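Putative hexulose 6 phosphate synthase (Salmonella typhimurium, PDB 3F4W) is a putative synthase that folds as a TIM barrel of the orotidine 5'-phosphate decarboxylase/HUMPS family, with two protein chains in its assembly. Local coordinates at residues L10-A15 with K45-K50; D27-G32 with E49-K54. One frame throughout, in Å; residues are numbered along the deposited sequence.

Interaction 1 of 2, residues L10-A15 with K45-K50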
loop_
_atom_site.group_PDB
_atom_site.type_symbol
_atom_site.label_atom_id
_atom_site.label_comp_id
_atom_site.label_asym_id
_atom_site.label_seq_id
_atom_site.Cartn_x
_atom_site.Cartn_y
_atom_site.Cartn_z
ATOM N N LEU A 10 14.081 -1.621 -8.847
ATOM C CA LEU A 10 15.198 -0.778 -9.256
ATOM C C LEU A 10 15.278 0.477 -8.399
ATOM O O LEU A 10 14.272 0.943 -7.868
ATOM C CB LEU A 10 15.060 -0.373 -10.728
ATOM C CG LEU A 10 15.146 -1.463 -11.797
ATOM C CD1 LEU A 10 15.072 -0.840 -13.185
ATOM C CD2 LEU A 10 16.428 -2.264 -11.634
ATOM N N THR A 11 16.484 1.022 -8.269
ATOM C CA THR A 11 16.658 2.337 -7.672
ATOM C C THR A 11 16.399 3.369 -8.759
ATOM O O THR A 11 16.369 3.029 -9.940
ATOM C CB THR A 11 18.084 2.528 -7.149
ATOM O OG1 THR A 11 18.994 2.558 -8.255
ATOM C CG2 THR A 11 18.466 1.390 -6.215
ATOM N N LEU A 12 16.216 4.628 -8.373
ATOM C CA LEU A 12 15.964 5.675 -9.362
ATOM C C LEU A 12 17.091 5.801 -10.396
ATOM O O LEU A 12 16.821 5.880 -11.593
ATOM C CB LEU A 12 15.683 7.024 -8.690
ATOM C CG LEU A 12 15.365 8.168 -9.656
ATOM C CD1 LEU A 12 14.263 7.776 -10.634
ATOM C CD2 LEU A 12 14.989 9.426 -8.892
ATOM N N PRO A 13 18.357 5.822 -9.944
ATOM C CA PRO A 13 19.445 5.880 -10.929
ATOM C C PRO A 13 19.455 4.657 -11.847
ATOM O O PRO A 13 19.741 4.779 -13.041
ATOM C CB PRO A 13 20.706 5.911 -10.058
ATOM C CG PRO A 13 20.247 6.469 -8.751
ATOM C CD PRO A 13 18.857 5.942 -8.562
ATOM N N GLU A 14 19.142 3.492 -11.293
ATOM C CA GLU A 14 19.069 2.275 -12.093
ATOM C C GLU A 14 17.937 2.348 -13.115
ATOM O O GLU A 14 18.089 1.898 -14.249
ATOM C CB GLU A 14 18.886 1.050 -11.198
ATOM C CG GLU A 14 20.131 0.660 -10.426
ATOM C CD GLU A 14 19.888 -0.507 -9.481
ATOM O OE1 GLU A 14 18.717 -0.750 -9.117
ATOM O OE2 GLU A 14 20.869 -1.179 -9.103
ATOM N N ALA A 15 16.807 2.917 -12.706
ATOM C CA ALA A 15 15.636 3.018 -13.573
ATOM C C ALA A 15 15.857 4.005 -14.713
ATOM O O ALA A 15 15.418 3.774 -15.839
ATOM C CB ALA A 15 14.410 3.416 -12.761
ATOM N N LYS A 45 8.494 12.360 -10.356
ATOM C CA LYS A 45 8.926 13.643 -10.895
ATOM C C LYS A 45 10.066 13.470 -11.894
ATOM O O LYS A 45 10.031 14.022 -12.993
ATOM C CB LYS A 45 9.362 14.572 -9.762
ATOM C CG LYS A 45 8.254 14.910 -8.774
ATOM C CD LYS A 45 8.779 15.742 -7.611
ATOM C CE LYS A 45 7.642 16.363 -6.813
ATOM N NZ LYS A 45 8.131 17.092 -5.607
ATOM N N ALA A 46 11.071 12.694 -11.500
ATOM C CA ALA A 46 12.260 12.488 -12.319
ATOM C C ALA A 46 11.944 11.778 -13.631
ATOM O O ALA A 46 12.434 12.163 -14.690
ATOM C CB ALA A 46 13.307 11.710 -11.535
ATOM N N ILE A 47 11.131 10.733 -13.558
ATOM C CA ILE A 47 10.791 9.963 -14.751
ATOM C C ILE A 47 9.908 10.765 -15.706
ATOM O O ILE A 47 10.131 10.762 -16.916
ATOM C CB ILE A 47 10.118 8.631 -14.380
ATOM C CG1 ILE A 47 11.148 7.684 -13.757
ATOM C CG2 ILE A 47 9.473 7.989 -15.599
ATOM C CD1 ILE A 47 10.543 6.437 -13.148
ATOM N N LYS A 48 8.915 11.459 -15.158
ATOM C CA LYS A 48 7.996 12.244 -15.974
ATOM C C LYS A 48 8.738 13.407 -16.622
ATOM O O LYS A 48 8.378 13.860 -17.709
ATOM C CB LYS A 48 6.819 12.754 -15.137
ATOM C CG LYS A 48 5.712 13.406 -15.948
ATOM C CD LYS A 48 5.002 12.407 -16.852
ATOM C CE LYS A 48 3.957 13.105 -17.715
ATOM N NZ LYS A 48 3.203 12.148 -18.568
ATOM N N GLU A 49 9.782 13.879 -15.948
ATOM C CA GLU A 49 10.616 14.955 -16.470
ATOM C C GLU A 49 11.467 14.478 -17.643
ATOM O O GLU A 49 11.609 15.179 -18.646
ATOM C CB GLU A 49 11.513 15.510 -15.363
ATOM C CG GLU A 49 12.495 16.578 -15.814
ATOM C CD GLU A 49 13.269 17.185 -14.653
ATOM O OE1 GLU A 49 13.810 16.418 -13.828
ATOM O OE2 GLU A 49 13.335 18.430 -14.567
ATOM N N LYS A 50 12.032 13.282 -17.517
ATOM C CA LYS A 50 12.903 12.748 -18.558
ATOM C C LYS A 50 12.107 12.267 -19.770
ATOM O O LYS A 50 12.545 12.422 -20.908
ATOM C CB LYS A 50 13.778 11.616 -18.011
ATOM C CG LYS A 50 14.907 11.219 -18.949
ATOM C CD LYS A 50 15.743 10.089 -18.387
ATOM C CE LYS A 50 16.874 9.731 -19.339
ATOM N NZ LYS A 50 17.544 8.457 -18.961
#
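The first turn of helix 12-22 meets the last turns of helix 42-50 at Leu12 and Ala46, whose CA atoms lie 8.3 Å apart. Both helices belong to the outer layer of a TIM barrel. The contact is small and wholly apolar, and no hydrogen bond crosses it. Leu12 carries most of it. Its CG stands anti to the backbone N (chi1 -178°), which swings the two methyls toward the second helix although the CB bond does not aim there. Both methyls of the fork then reach the same methyl, Ala46 CB. Leu12 CD2 approaches it to 3.9 Å and Leu12 CD1 to 4.1 Å. The CB of Ala46 points toward the first helix, and its short side chain lets the leucine fork come close to the helix surface. Phe35 and Glu39 of helix 33-39 also touch Leu12, so this side chain joins three helices. Ala15, one turn on, faces helix 42-50 too but stays farther away, against Phe35. Ile47 is buried; the end of its side chain comes near Leu12, and it also packs on Ile29 and Val31 of strand 28-31 and Val56 of strand 55-62.

The start of helix 12-22 carries a capping box. Thr11 is the N-cap, and its OG1 accepts from Glu14 N at 3.2 Å. In return Thr11 N donates to Glu14 OE1 at 3.0 Å, nearly straight at 170°. The donor comes to the anti side of that oxygen, 30° out of the carboxylate plane. The two bonds bracket Leu12, and Ala15 N to Thr11 O closes the same turn. Lys50 gives a polar tie between the same helices by its salt bridge to Asp20. On the inner side of the fork, Leu12 CD1 lies 4.4 Å from Ile47 CG1.

Interaction 2 of 2, residues D27-G32 with E49-K54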
loop_
_atom_site.group_PDB
_atom_site.type_symbol
_atom_site.label_atom_id
_atom_site.label_comp_id
_atom_site.label_asym_id
_atom_site.label_seq_id
_atom_site.Cartn_x
_atom_site.Cartn_y
_atom_site.Cartn_z
ATOM N N ASP A 27 4.424 1.956 -23.523
ATOM C CA ASP A 27 3.389 2.992 -23.534
ATOM C C ASP A 27 3.206 3.644 -22.165
ATOM O O ASP A 27 2.996 4.850 -22.065
ATOM C CB ASP A 27 2.052 2.407 -23.984
ATOM C CG ASP A 27 2.106 1.846 -25.385
ATOM O OD1 ASP A 27 2.214 2.648 -26.341
ATOM O OD2 ASP A 27 2.042 0.603 -25.527
ATOM N N ILE A 28 3.263 2.836 -21.114
ATOM C CA ILE A 28 3.091 3.344 -19.756
ATOM C C ILE A 28 4.244 2.908 -18.866
ATOM O O ILE A 28 4.531 1.720 -18.750
ATOM C CB ILE A 28 1.780 2.839 -19.127
ATOM C CG1 ILE A 28 0.578 3.257 -19.978
ATOM C CG2 ILE A 28 1.647 3.362 -17.704
ATOM C CD1 ILE A 28 -0.739 2.641 -19.530
ATOM N N ILE A 29 4.912 3.871 -18.246
ATOM C CA ILE A 29 5.978 3.564 -17.307
ATOM C C ILE A 29 5.379 3.474 -15.910
ATOM O O ILE A 29 4.790 4.436 -15.415
ATOM C CB ILE A 29 7.075 4.645 -17.328
ATOM C CG1 ILE A 29 7.574 4.863 -18.759
ATOM C CG2 ILE A 29 8.215 4.268 -16.387
ATOM C CD1 ILE A 29 8.668 5.907 -18.876
ATOM N N GLU A 30 5.511 2.315 -15.280
ATOM C CA GLU A 30 4.973 2.136 -13.942
ATOM C C GLU A 30 6.064 2.252 -12.880
ATOM O O GLU A 30 7.044 1.511 -12.897
ATOM C CB GLU A 30 4.264 0.786 -13.804
ATOM C CG GLU A 30 3.888 0.450 -12.364
ATOM C CD GLU A 30 3.360 -0.964 -12.195
ATOM O OE1 GLU A 30 2.799 -1.518 -13.161
ATOM O OE2 GLU A 30 3.506 -1.521 -11.085
ATOM N N VAL A 31 5.895 3.192 -11.960
ATOM C CA VAL A 31 6.744 3.218 -10.779
ATOM C C VAL A 31 6.155 2.236 -9.769
ATOM O O VAL A 31 5.123 2.513 -9.156
ATOM C CB VAL A 31 6.840 4.632 -10.182
ATOM C CG1 VAL A 31 7.662 4.623 -8.898
ATOM C CG2 VAL A 31 7.446 5.585 -11.202
ATOM N N GLY A 32 6.802 1.083 -9.623
ATOM C CA GLY A 32 6.327 0.030 -8.738
ATOM C C GLY A 32 6.280 0.430 -7.274
ATOM O O GLY A 32 6.907 1.408 -6.868
ATOM N N GLU A 49 9.782 13.879 -15.948
ATOM C CA GLU A 49 10.616 14.955 -16.470
ATOM C C GLU A 49 11.467 14.478 -17.643
ATOM O O GLU A 49 11.609 15.179 -18.646
ATOM C CB GLU A 49 11.513 15.510 -15.363
ATOM C CG GLU A 49 12.495 16.578 -15.814
ATOM C CD GLU A 49 13.269 17.185 -14.653
ATOM O OE1 GLU A 49 13.810 16.418 -13.828
ATOM O OE2 GLU A 49 13.335 18.430 -14.567
ATOM N N LYS A 50 12.032 13.282 -17.517
ATOM C CA LYS A 50 12.903 12.748 -18.558
ATOM C C LYS A 50 12.107 12.267 -19.770
ATOM O O LYS A 50 12.545 12.422 -20.908
ATOM C CB LYS A 50 13.778 11.616 -18.011
ATOM C CG LYS A 50 14.907 11.219 -18.949
ATOM C CD LYS A 50 15.743 10.089 -18.387
ATOM C CE LYS A 50 16.874 9.731 -19.339
ATOM N NZ LYS A 50 17.544 8.457 -18.961
ATOM N N TYR A 51 10.938 11.685 -19.521
ATOM C CA TYR A 51 10.107 11.151 -20.594
ATOM C C TYR A 51 8.724 11.789 -20.584
ATOM O O TYR A 51 7.741 11.136 -20.242
ATOM C CB TYR A 51 9.983 9.630 -20.460
ATOM C CG TYR A 51 11.310 8.927 -20.283
ATOM C CD1 TYR A 51 12.113 8.629 -21.379
ATOM C CD2 TYR A 51 11.762 8.564 -19.022
ATOM C CE1 TYR A 51 13.325 7.987 -21.219
ATOM C CE2 TYR A 51 12.974 7.924 -18.854
ATOM C CZ TYR A 51 13.749 7.637 -19.955
ATOM O OH TYR A 51 14.956 6.997 -19.786
ATOM N N PRO A 52 8.649 13.075 -20.962
ATOM C CA PRO A 52 7.422 13.876 -20.888
ATOM C C PRO A 52 6.303 13.330 -21.763
ATOM O O PRO A 52 5.130 13.547 -21.462
ATOM C CB PRO A 52 7.863 15.245 -21.421
ATOM C CG PRO A 52 9.343 15.262 -21.281
ATOM C CD PRO A 52 9.782 13.852 -21.489
ATOM N N HIS A 53 6.662 12.637 -22.838
ATOM C CA HIS A 53 5.668 12.131 -23.779
ATOM C C HIS A 53 5.160 10.742 -23.416
ATOM O O HIS A 53 4.284 10.202 -24.090
ATOM C CB HIS A 53 6.227 12.137 -25.202
ATOM C CG HIS A 53 6.621 13.497 -25.681
ATOM N ND1 HIS A 53 7.933 13.910 -25.747
ATOM C CD2 HIS A 53 5.873 14.546 -26.096
ATOM C CE1 HIS A 53 7.978 15.152 -26.195
ATOM N NE2 HIS A 53 6.741 15.562 -26.413
ATOM N N LYS A 54 5.712 10.172 -22.347
ATOM C CA LYS A 54 5.285 8.866 -21.854
ATOM C C LYS A 54 4.339 9.033 -20.671
ATOM O O LYS A 54 4.501 9.951 -19.870
ATOM C CB LYS A 54 6.501 8.045 -21.420
ATOM C CG LYS A 54 7.414 7.649 -22.559
ATOM C CD LYS A 54 6.711 6.676 -23.480
ATOM C CE LYS A 54 7.562 6.356 -24.686
ATOM N NZ LYS A 54 6.880 5.381 -25.565
HETATM O O HOH W 1 3.833 4.923 -27.086
#
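Asp27 opens the segment just before strand 28-31, and its backbone O lies 4.4 Å from Lys54 CD. Its carboxylate takes a longer route to the same lysine. A water donates to Asp27 OD1 at 2.9 Å and accepts a weak bond from Lys54 NZ at 3.4 Å. The two charged groups themselves stay apart, with 5.5 Å between Asp27 OD1 and Lys54 NZ. Each has firmer partners: Asp27 OD2 accepts from Leu3 N, and Lys54 NZ donates to Val26 O and Val23 O. Ile28 turns away from the second segment, and Ile29 turns toward it. This alternation is that of a strand in the TIM barrel, with Ile29 facing the helical layer. Its CG1 is anti to the carbonyl carbon (chi1 -53°), and the extended chain brings CD1 against two side chains of the turn that follows helix 42-50, crossing each at about a right angle. Ile29 CD1 lies 4.0 Å from Lys54 CB and 4.1 Å from Tyr51 CD2, meeting the ring obliquely. Tyr51 and Lys54 are the ends of a type I turn, closed by Lys54 N to Tyr51 O at 3.1 Å. Tyr51 OH is hydrogen-bonded to Asp20 OD2 of helix 12-22.

From the N terminus, the chain leaves strand 2-7 and enters helix 12-22 at the first half of interaction 1. It then runs through strand 28-31, the first half of interaction 2, and helices 33-39 and 42-50. Interaction 1 closes on helix 42-50, interaction 2 on the turn after it; their second segments share Glu49 and Lys50. The loops cross: interaction 1 opens and closes first, and interaction 2 opens within it and closes beyond it. Their centres are about 9 Å apart. Lys48 NZ, 2.9 Å from Lys54 O in a probable hydrogen bond, connects them. Together they tie helix 42-50 and its exit turn to helix 12-22 and strand 28-31, before the chain enters strand 55-62.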